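Flocculation protein FLO11 (Saccharomyces cerevisiae, PDB 4UYT) mediates homotypic adhesion between yeast cells during flocculation and supports substrate adhesion, invasive growth and biofilm formation, here represented by its N-terminal Flo11 adhesin domain. Local coordinates at residues Leu18-His23 with Asp162-Tyr167; Gln113-Asn118 with Thr148-Tyr153. All coordinates share one frame; numbering follows the deposited sequence.

Interaction 1. Residues Leu18-His23 with Asp162-Tyr167; sequences LDFNWH and DFPGFY
Phe20 lays one face of its ring across Pro164, the two side chains crossing at about a right angle. Pro164 CD sits 4.0 Å from the centroid of the Phe20 ring and only 10° off its normal, a CH-pi contact that suits proline because its ring carbons next to the nitrogen carry slightly polarised C-H bonds. Phe20 CZ reaches Pro164 CB at 3.7 Å, while Pro164 N lies over the same ring, shifted toward its rim. With CG beside the backbone N and opposite the carbonyl carbon (chi1 -61°), Phe20 runs along the backbone of Asp162 and Phe163, its CB 3.3 Å from Asp162 O.

The polar side of the contact belongs to His23 and Asp162. Ser147 N holds Asp162 OD2, and a water lies 2.7 Å from that same OD2 and makes a weak bond to His23 NE2, so it bridges the segments loosely. Asp19 suits the approach to helix 21-25: its OD1 takes the N-H of Trp22 at 3.0 Å, a capping bond at the turn that leads into the helix. Trp22 in turn stacks on His158.

On the inner side of this partly buried contact, Phe163 packs on Leu34 of strand 32-43 and Leu146 of strand 143-147, while Pro164 touches Asn13 of strand 12-13. The contact joins the turn into helix 21-25 to the segment leading into strand 166-169, within the fibronectin type III-like domain.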
loop_
_atom_site.group_PDB
_atom_site.type_symbol
_atom_site.label_atom_id
_atom_site.label_comp_id
_atom_site.label_asym_id
_atom_site.label_seq_id
_atom_site.Cartn_x
_atom_site.Cartn_y
_atom_site.Cartn_z
ATOM N N LEU A 18 -14.720 -5.127 6.504
ATOM C CA LEU A 18 -15.099 -3.808 5.979
ATOM C C LEU A 18 -15.292 -3.893 4.463
ATOM O O LEU A 18 -14.620 -4.669 3.770
ATOM C CB LEU A 18 -14.061 -2.721 6.307
ATOM C CG LEU A 18 -14.012 -2.267 7.752
ATOM C CD1 LEU A 18 -12.871 -1.278 7.940
ATOM C CD2 LEU A 18 -15.327 -1.670 8.217
ATOM N N ASP A 19 -16.167 -3.049 3.949
ATOM C CA ASP A 19 -16.316 -2.864 2.522
ATOM C C ASP A 19 -15.398 -1.741 2.101
ATOM O O ASP A 19 -15.670 -0.562 2.365
ATOM C CB ASP A 19 -17.786 -2.516 2.243
ATOM C CG ASP A 19 -18.098 -2.227 0.785
ATOM O OD1 ASP A 19 -17.168 -2.261 -0.052
ATOM O OD2 ASP A 19 -19.296 -1.946 0.499
ATOM N N PHE A 20 -14.292 -2.104 1.458
ATOM C CA PHE A 20 -13.332 -1.113 0.934
ATOM C C PHE A 20 -13.735 -0.625 -0.445
ATOM O O PHE A 20 -13.436 0.512 -0.840
ATOM C CB PHE A 20 -11.912 -1.690 0.903
ATOM C CG PHE A 20 -11.411 -2.074 2.261
ATOM C CD1 PHE A 20 -10.860 -1.132 3.102
ATOM C CD2 PHE A 20 -11.530 -3.365 2.714
ATOM C CE1 PHE A 20 -10.451 -1.468 4.378
ATOM C CE2 PHE A 20 -11.147 -3.704 3.984
ATOM C CZ PHE A 20 -10.613 -2.757 4.819
ATOM N N ASN A 21 -14.438 -1.470 -1.183
ATOM C CA ASN A 21 -14.786 -1.142 -2.547
ATOM C C ASN A 21 -15.630 0.103 -2.620
ATOM O O ASN A 21 -15.465 0.928 -3.519
ATOM C CB ASN A 21 -15.504 -2.330 -3.186
ATOM C CG ASN A 21 -14.541 -3.450 -3.523
ATOM O OD1 ASN A 21 -13.329 -3.218 -3.723
ATOM N ND2 ASN A 21 -15.057 -4.663 -3.599
ATOM N N TRP A 22 -16.527 0.247 -1.660
ATOM C CA TRP A 22 -17.390 1.418 -1.614
ATOM C C TRP A 22 -16.632 2.755 -1.707
ATOM O O TRP A 22 -17.036 3.664 -2.425
ATOM C CB TRP A 22 -18.223 1.350 -0.339
ATOM C CG TRP A 22 -19.113 2.479 -0.069
ATOM C CD1 TRP A 22 -20.421 2.579 -0.432
ATOM C CD2 TRP A 22 -18.811 3.662 0.685
ATOM N NE1 TRP A 22 -20.953 3.753 0.031
ATOM C CE2 TRP A 22 -19.994 4.434 0.729
ATOM C CE3 TRP A 22 -17.672 4.131 1.345
ATOM C CZ2 TRP A 22 -20.063 5.671 1.385
ATOM C CZ3 TRP A 22 -17.737 5.359 2.000
ATOM C CH2 TRP A 22 -18.928 6.116 2.011
ATOM N N HIS A 23 -15.525 2.857 -0.995
ATOM C CA HIS A 23 -14.789 4.105 -0.955
ATOM C C HIS A 23 -14.148 4.484 -2.290
ATOM O O HIS A 23 -14.059 5.662 -2.623
ATOM C CB HIS A 23 -13.726 4.054 0.142
ATOM C CG HIS A 23 -13.070 5.363 0.389
ATOM N ND1 HIS A 23 -13.685 6.420 1.027
ATOM C CD2 HIS A 23 -11.854 5.809 0.019
ATOM C CE1 HIS A 23 -12.846 7.443 1.072
ATOM N NE2 HIS A 23 -11.727 7.090 0.467
ATOM N N ASP A 162 -9.205 2.727 1.494
ATOM C CA ASP A 162 -9.309 1.893 0.323
ATOM C C ASP A 162 -8.751 0.490 0.479
ATOM O O ASP A 162 -9.111 -0.407 -0.298
ATOM C CB ASP A 162 -8.620 2.621 -0.820
ATOM C CG ASP A 162 -9.159 4.028 -0.952
ATOM O OD1 ASP A 162 -10.357 4.159 -1.317
ATOM O OD2 ASP A 162 -8.418 4.961 -0.583
ATOM N N PHE A 163 -7.869 0.328 1.461
ATOM C CA PHE A 163 -7.193 -0.923 1.690
ATOM C C PHE A 163 -7.192 -1.207 3.185
ATOM O O PHE A 163 -7.135 -0.263 3.965
ATOM C CB PHE A 163 -5.710 -0.827 1.305
ATOM C CG PHE A 163 -5.416 -0.457 -0.122
ATOM C CD1 PHE A 163 -5.997 -1.146 -1.170
ATOM C CD2 PHE A 163 -4.451 0.495 -0.396
ATOM C CE1 PHE A 163 -5.601 -0.863 -2.464
ATOM C CE2 PHE A 163 -4.052 0.758 -1.677
ATOM C CZ PHE A 163 -4.649 0.098 -2.710
ATOM N N PRO A 164 -7.223 -2.476 3.577
ATOM C CA PRO A 164 -7.123 -2.796 4.989
ATOM C C PRO A 164 -5.804 -2.378 5.603
ATOM O O PRO A 164 -4.772 -2.257 4.951
ATOM C CB PRO A 164 -7.255 -4.341 5.019
ATOM C CG PRO A 164 -6.970 -4.810 3.633
ATOM C CD PRO A 164 -7.295 -3.682 2.726
ATOM N N GLY A 165 -5.856 -2.138 6.903
ATOM C CA GLY A 165 -4.656 -2.210 7.721
ATOM C C GLY A 165 -4.273 -3.643 8.053
ATOM O O GLY A 165 -5.082 -4.583 7.884
ATOM N N PHE A 166 -3.034 -3.826 8.510
ATOM C CA PHE A 166 -2.445 -5.124 8.798
ATOM C C PHE A 166 -1.703 -5.049 10.099
ATOM O O PHE A 166 -1.247 -3.971 10.517
ATOM C CB PHE A 166 -1.473 -5.543 7.691
ATOM C CG PHE A 166 -2.164 -5.882 6.417
ATOM C CD1 PHE A 166 -2.547 -4.884 5.526
ATOM C CD2 PHE A 166 -2.431 -7.221 6.087
ATOM C CE1 PHE A 166 -3.228 -5.224 4.368
ATOM C CE2 PHE A 166 -3.099 -7.543 4.909
ATOM C CZ PHE A 166 -3.476 -6.544 4.063
ATOM N N TYR A 167 -1.494 -6.208 10.714
ATOM C CA TYR A 167 -0.662 -6.280 11.911
ATOM C C TYR A 167 0.133 -7.574 11.899
ATOM O O TYR A 167 -0.120 -8.505 11.133
ATOM C CB TYR A 167 -1.525 -6.117 13.163
ATOM C CG TYR A 167 -2.520 -7.224 13.466
ATOM C CD1 TYR A 167 -2.100 -8.420 14.020
ATOM C CD2 TYR A 167 -3.880 -7.015 13.341
ATOM C CE1 TYR A 167 -2.965 -9.399 14.406
ATOM C CE2 TYR A 167 -4.794 -8.008 13.738
ATOM C CZ TYR A 167 -4.302 -9.208 14.263
ATOM O OH TYR A 167 -5.129 -10.229 14.683
HETATM O O HOH W 1 -9.185 7.336 -1.661
#

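Interaction 2. Residues Gln113-Asn118 with Thr148-Tyr153; sequences QVWMPN and TGCNNY. With NA (sodium ion), chain B.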
loop_
_atom_site.group_PDB
_atom_site.type_symbol
_atom_site.label_atom_id
_atom_site.label_comp_id
_atom_site.label_asym_id
_atom_site.label_seq_id
_atom_site.Cartn_x
_atom_site.Cartn_y
_atom_site.Cartn_z
ATOM N N GLN A 113 1.635 -8.046 19.233
ATOM C CA GLN A 113 1.441 -7.652 17.840
ATOM C C GLN A 113 1.269 -6.163 17.701
ATOM O O GLN A 113 0.713 -5.530 18.589
ATOM C CB GLN A 113 0.241 -8.384 17.261
ATOM C CG GLN A 113 0.472 -9.875 17.380
ATOM C CD GLN A 113 -0.609 -10.690 16.868
ATOM O OE1 GLN A 113 -1.754 -10.615 17.331
ATOM N NE2 GLN A 113 -0.278 -11.457 15.811
ATOM N N VAL A 114 1.761 -5.628 16.582
ATOM C CA VAL A 114 1.736 -4.213 16.288
ATOM C C VAL A 114 1.087 -3.999 14.923
ATOM O O VAL A 114 1.249 -4.819 14.014
ATOM C CB VAL A 114 3.148 -3.557 16.306
ATOM C CG1 VAL A 114 3.576 -3.182 17.725
ATOM C CG2 VAL A 114 4.170 -4.406 15.541
ATOM N N TRP A 115 0.443 -2.855 14.777
ATOM C CA TRP A 115 -0.127 -2.397 13.537
ATOM C C TRP A 115 0.925 -1.840 12.599
ATOM O O TRP A 115 1.815 -1.064 12.974
ATOM C CB TRP A 115 -1.132 -1.278 13.783
ATOM C CG TRP A 115 -2.436 -1.711 14.387
ATOM C CD1 TRP A 115 -2.834 -1.571 15.670
ATOM C CD2 TRP A 115 -3.523 -2.309 13.685
ATOM N NE1 TRP A 115 -4.104 -2.045 15.813
ATOM C CE2 TRP A 115 -4.573 -2.484 14.603
ATOM C CE3 TRP A 115 -3.729 -2.670 12.356
ATOM C CZ2 TRP A 115 -5.806 -3.042 14.236
ATOM C CZ3 TRP A 115 -4.958 -3.187 11.991
ATOM C CH2 TRP A 115 -5.986 -3.378 12.936
ATOM N N MET A 116 0.766 -2.168 11.338
ATOM C CA MET A 116 1.387 -1.403 10.284
ATOM C C MET A 116 0.971 0.070 10.394
ATOM O O MET A 116 -0.218 0.342 10.509
ATOM C CB MET A 116 0.887 -1.952 8.961
ATOM C CG MET A 116 1.511 -1.344 7.723
ATOM S SD MET A 116 0.806 -2.041 6.231
ATOM C CE MET A 116 -0.715 -1.111 6.120
ATOM N N PRO A 117 1.903 1.026 10.293
ATOM C CA PRO A 117 1.488 2.434 10.201
ATOM C C PRO A 117 0.881 2.656 8.831
ATOM O O PRO A 117 1.428 2.161 7.834
ATOM C CB PRO A 117 2.818 3.197 10.386
ATOM C CG PRO A 117 3.875 2.249 9.841
ATOM C CD PRO A 117 3.366 0.856 10.175
ATOM N N ASN A 118 -0.220 3.384 8.754
ATOM C CA ASN A 118 -0.927 3.527 7.502
ATOM C C ASN A 118 -0.217 4.516 6.587
ATOM O O ASN A 118 0.511 5.405 6.998
ATOM C CB ASN A 118 -2.376 3.892 7.782
ATOM C CG ASN A 118 -3.121 2.745 8.415
ATOM O OD1 ASN A 118 -3.790 2.915 9.479
ATOM N ND2 ASN A 118 -3.029 1.596 7.844
ATOM N N THR A 148 -4.512 3.159 3.302
ATOM C CA THR A 148 -4.690 1.960 4.100
ATOM C C THR A 148 -5.295 2.318 5.450
ATOM O O THR A 148 -5.103 3.415 5.976
ATOM C CB THR A 148 -3.350 1.212 4.356
ATOM O OG1 THR A 148 -2.485 1.996 5.192
ATOM C CG2 THR A 148 -2.611 0.920 3.091
ATOM N N GLY A 149 -5.931 1.321 6.052
ATOM C CA GLY A 149 -6.229 1.378 7.452
ATOM C C GLY A 149 -7.548 0.736 7.848
ATOM O O GLY A 149 -8.472 0.575 7.031
ATOM N N CYS A 150 -7.611 0.396 9.125
ATOM C CA CYS A 150 -8.803 -0.190 9.752
ATOM C C CYS A 150 -9.520 0.762 10.693
ATOM O O CYS A 150 -10.519 0.378 11.268
ATOM C CB CYS A 150 -8.403 -1.444 10.533
ATOM S SG CYS A 150 -7.825 -2.817 9.535
ATOM N N ASN A 151 -9.025 1.979 10.830
ATOM C CA ASN A 151 -9.474 2.951 11.814
ATOM C C ASN A 151 -10.350 4.063 11.288
ATOM O O ASN A 151 -10.519 5.060 11.966
ATOM C CB ASN A 151 -8.211 3.585 12.468
ATOM C CG ASN A 151 -7.152 4.097 11.436
ATOM O OD1 ASN A 151 -7.150 3.740 10.214
ATOM N ND2 ASN A 151 -6.192 4.897 11.950
ATOM N N ASN A 152 -10.916 3.893 10.097
ATOM C CA ASN A 152 -11.712 4.958 9.511
ATOM C C ASN A 152 -12.831 4.372 8.674
ATOM O O ASN A 152 -12.583 3.959 7.558
ATOM C CB ASN A 152 -10.757 5.828 8.687
ATOM C CG ASN A 152 -11.371 7.099 8.166
ATOM O OD1 ASN A 152 -12.493 7.444 8.504
ATOM N ND2 ASN A 152 -10.631 7.793 7.297
ATOM N N TYR A 153 -14.047 4.317 9.217
ATOM C CA TYR A 153 -15.156 3.634 8.563
ATOM C C TYR A 153 -16.446 4.308 8.957
ATOM O O TYR A 153 -16.539 4.961 9.983
ATOM C CB TYR A 153 -15.159 2.155 8.936
ATOM C CG TYR A 153 -15.014 1.918 10.407
ATOM C CD1 TYR A 153 -16.094 2.024 11.248
ATOM C CD2 TYR A 153 -13.776 1.602 10.957
ATOM C CE1 TYR A 153 -15.969 1.819 12.602
ATOM C CE2 TYR A 153 -13.635 1.392 12.306
ATOM C CZ TYR A 153 -14.737 1.505 13.119
ATOM O OH TYR A 153 -14.614 1.300 14.470
HETATM NA NA NA B . -5.966 -2.025 18.028
HETATM O O HOH W 2 -5.075 0.395 10.599
HETATM O O HOH W 3 -4.168 5.860 10.510
HETATM O O HOH W 4 -6.418 -3.900 19.718
#
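Thr148 OG1 accepts two N-H groups from the 113-118 side: Asn118 ND2 at 2.7 Å and the backbone N of Phe119, just beyond that segment. The Asn118 bond is bent, with an angle of 141° at the hydrogen, and OG1 lies somewhat out of the amide plane. Threonine suits the place because its hydroxyl can serve both donors while its carbons offer an apolar surface: Met116, bent at its last torsion (chi3 80°), brings CE to 3.9 Å from Thr148 CB.

The other end of the Asn118 amide works through water. OD1 accepts a hydrogen bond from each of two waters; one is held by Cys150 N, at 2.9 Å from that water, and the other by Asn151 ND2 at 2.7 Å. Gly149 suits a backbone (phi 145°) that would press a CB against the preceding carbonyl, and its lack of one lets the Asn118 amide lie close.

Farther out, Cys150 SG rests 3.8 Å from Trp115 CZ3, approaching the indole obliquely in a sulfur-aromatic contact. A modelled sodium ion lies in the indole plane, 2.9 Å from Trp115 NE1; a neutral N-H is a poor cation ligand, so its assignment calls for caution.

The contact joins the chain leaving strand 113-115 to the loop after strand 143-147 in the Flo11 domain. Donating to a hydroxyl and accepting from two waters probably fixes which way round the Asn118 amide sits, and the Cys150-Cys15 disulfide ties the same loop covalently.

Entering from the N terminus, the chain passes 18-23 first and meets 162-167 much later, so interaction 1 closes a loop of 138 residues holding most of the strands. Interaction 2 nests inside that loop, 113-118 meeting 148-153 after a shorter excursion through strands 120-125 and 143-147. The two contacts touch: Phe166 O probably accepts from Met116 N (2.8 Å), where strands 113-115 and 166-169 run as antiparallel neighbours, and Phe163 O probably accepts from Gly149 N. Together they tie the short helix 21-25, the three-stranded sheet and the exit of strand 143-147 together within the fibronectin type III-like domain.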